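Long-range contact in adenosine deaminase (Burkholderia ambifaria, PDB 4GXW), which probably deaminates adenosine or adenine by hydrolysis, with a bound zinc ion, as in the adenosine and AMP deaminase family: residues D237-G242 with R258-T263. Residues are numbered along the deposited sequence; the frame is centred on the assembly and turned at random.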
loop_
_atom_site.group_PDB
_atom_site.type_symbol
_atom_site.label_atom_id
_atom_site.label_comp_id
_atom_site.label_asym_id
_atom_site.label_seq_id
_atom_site.Cartn_x
_atom_site.Cartn_y
_atom_site.Cartn_z
ATOM N N ASP A 237 -0.694 -7.241 -13.412
ATOM C CA ASP A 237 -1.520 -6.130 -13.855
ATOM C C ASP A 237 -1.000 -4.782 -13.399
ATOM O O ASP A 237 -1.243 -3.771 -14.050
ATOM C CB ASP A 237 -2.959 -6.339 -13.392
ATOM C CG ASP A 237 -3.556 -7.583 -13.973
ATOM O OD1 ASP A 237 -3.862 -7.569 -15.191
ATOM O OD2 ASP A 237 -3.678 -8.605 -13.260
ATOM N N ARG A 238 -0.313 -4.766 -12.266
ATOM C CA ARG A 238 0.376 -3.564 -11.810
ATOM C C ARG A 238 1.578 -3.985 -10.980
ATOM O O ARG A 238 1.747 -5.167 -10.692
ATOM C CB ARG A 238 -0.556 -2.604 -11.049
ATOM C CG ARG A 238 -1.186 -3.202 -9.802
ATOM C CD ARG A 238 -2.109 -2.200 -9.081
ATOM N NE ARG A 238 -2.538 -2.753 -7.796
ATOM C CZ ARG A 238 -3.799 -2.929 -7.399
ATOM N NH1 ARG A 238 -4.826 -2.555 -8.149
ATOM N NH2 ARG A 238 -4.039 -3.474 -6.219
ATOM N N VAL A 239 2.420 -3.016 -10.630
ATOM C CA VAL A 239 3.654 -3.272 -9.906
ATOM C C VAL A 239 3.672 -2.511 -8.590
ATOM O O VAL A 239 3.281 -1.348 -8.539
ATOM C CB VAL A 239 4.882 -2.846 -10.756
ATOM C CG1 VAL A 239 6.170 -2.990 -9.972
ATOM C CG2 VAL A 239 4.959 -3.657 -12.027
ATOM N N ASP A 240 4.128 -3.168 -7.528
ATOM C CA ASP A 240 4.351 -2.517 -6.240
ATOM C C ASP A 240 5.818 -2.139 -6.051
ATOM O O ASP A 240 6.714 -2.984 -6.139
ATOM C CB ASP A 240 3.821 -3.382 -5.094
ATOM C CG ASP A 240 2.352 -3.696 -5.260
ATOM O OD1 ASP A 240 1.538 -2.742 -5.354
ATOM O OD2 ASP A 240 2.015 -4.903 -5.344
ATOM N N HIS A 241 6.027 -0.842 -5.819
ATOM C CA HIS A 241 7.333 -0.185 -5.701
ATOM C C HIS A 241 7.958 0.024 -7.084
ATOM O O HIS A 241 7.691 1.028 -7.751
ATOM C CB HIS A 241 8.292 -0.902 -4.740
ATOM C CG HIS A 241 7.807 -0.979 -3.321
ATOM N ND1 HIS A 241 7.475 0.135 -2.574
ATOM C CD2 HIS A 241 7.623 -2.048 -2.507
ATOM C CE1 HIS A 241 7.114 -0.249 -1.360
ATOM N NE2 HIS A 241 7.196 -1.568 -1.293
ATOM N N GLY A 242 8.769 -0.923 -7.529
ATOM C CA GLY A 242 9.378 -0.854 -8.844
ATOM C C GLY A 242 10.538 0.102 -8.995
ATOM O O GLY A 242 10.974 0.335 -10.112
ATOM N N ARG A 258 2.998 0.964 -22.232
ATOM C CA ARG A 258 1.964 0.001 -21.860
ATOM C C ARG A 258 1.053 0.519 -20.743
ATOM O O ARG A 258 0.023 -0.095 -20.447
ATOM C CB ARG A 258 2.596 -1.350 -21.488
ATOM C CG ARG A 258 3.042 -2.143 -22.722
ATOM C CD ARG A 258 4.021 -3.266 -22.406
ATOM N NE ARG A 258 3.447 -4.261 -21.508
ATOM C CZ ARG A 258 4.108 -5.314 -21.032
ATOM N NH1 ARG A 258 5.368 -5.523 -21.382
ATOM N NH2 ARG A 258 3.504 -6.162 -20.214
ATOM N N GLY A 259 1.432 1.636 -20.127
ATOM C CA GLY A 259 0.604 2.243 -19.097
ATOM C C GLY A 259 0.541 1.482 -17.780
ATOM O O GLY A 259 -0.441 1.589 -17.045
ATOM N N ILE A 260 1.585 0.714 -17.486
ATOM C CA ILE A 260 1.658 -0.049 -16.241
ATOM C C ILE A 260 1.689 0.901 -15.043
ATOM O O ILE A 260 2.516 1.807 -14.996
ATOM C CB ILE A 260 2.940 -0.925 -16.195
ATOM C CG1 ILE A 260 3.025 -1.852 -17.412
ATOM C CG2 ILE A 260 3.027 -1.705 -14.878
ATOM C CD1 ILE A 260 1.799 -2.687 -17.629
ATOM N N VAL A 261 0.796 0.692 -14.077
ATOM C CA VAL A 261 0.779 1.526 -12.875
ATOM C C VAL A 261 1.711 0.968 -11.790
ATOM O O VAL A 261 1.719 -0.239 -11.520
ATOM C CB VAL A 261 -0.656 1.713 -12.306
ATOM C CG1 VAL A 261 -0.624 2.502 -11.008
ATOM C CG2 VAL A 261 -1.559 2.408 -13.331
ATOM N N PHE A 262 2.499 1.856 -11.188
ATOM C CA PHE A 262 3.428 1.514 -10.113
ATOM C C PHE A 262 2.919 2.136 -8.816
ATOM O O PHE A 262 2.749 3.356 -8.735
ATOM C CB PHE A 262 4.823 2.088 -10.415
ATOM C CG PHE A 262 5.500 1.441 -11.585
ATOM C CD1 PHE A 262 5.122 1.756 -12.887
ATOM C CD2 PHE A 262 6.511 0.521 -11.392
ATOM C CE1 PHE A 262 5.745 1.153 -13.975
ATOM C CE2 PHE A 262 7.139 -0.091 -12.482
ATOM C CZ PHE A 262 6.755 0.229 -13.767
ATOM N N THR A 263 2.675 1.316 -7.799
ATOM C CA THR A 263 2.301 1.860 -6.507
ATOM C C THR A 263 3.594 2.254 -5.810
ATOM O O THR A 263 4.562 1.499 -5.813
ATOM C CB THR A 263 1.451 0.875 -5.669
ATOM O OG1 THR A 263 2.261 -0.224 -5.237
ATOM C CG2 THR A 263 0.260 0.357 -6.469
HETATM O O HOH W 1 -1.607 -1.067 -14.152
#
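Thr-263 is gripped by Val-239 and His-241 through its backbone and by Asp-240 through its hydroxyl. Its N donates to Val-239 O at 2.8 Å, its O accepts from His-241 N, and two residues earlier on each strand Val-239 N reaches Val-261 O at 3.0 Å with an almost straight N-H...O angle (175°): a parallel ladder. Beyond it, a water carries the link from Asp-237 O to Val-261 N. With chi1 at 70°, Thr-263 OG1 sits between its own backbone N and carbonyl carbon and gives its proton to Asp-240 OD1 at 2.6 Å, on the lone pair facing away from OD2; OD2 hydrogen-bonds to Thr-214 OG1. The same hydroxyl is hydrogen-bonded to ND1 of the zinc ligand His-35, making Thr-263 a second-shell residue with Asp-240 behind it. On the other sheet face, the Val-239 side chain runs alongside Phe-262, Val-239 CB 3.8 Å from Phe-262 CD2, while Val-239 CG2 meets Ile-260 CG2 at 4.0 Å. His-241 O and Gly-242 CA come up to the edge of the Phe-262 ring. Two neighbouring strands joined through helix 249-258 make a beta-alpha-beta unit of the TIM barrel, whose C-terminal strand ends carry the zinc site with His-241 beside it.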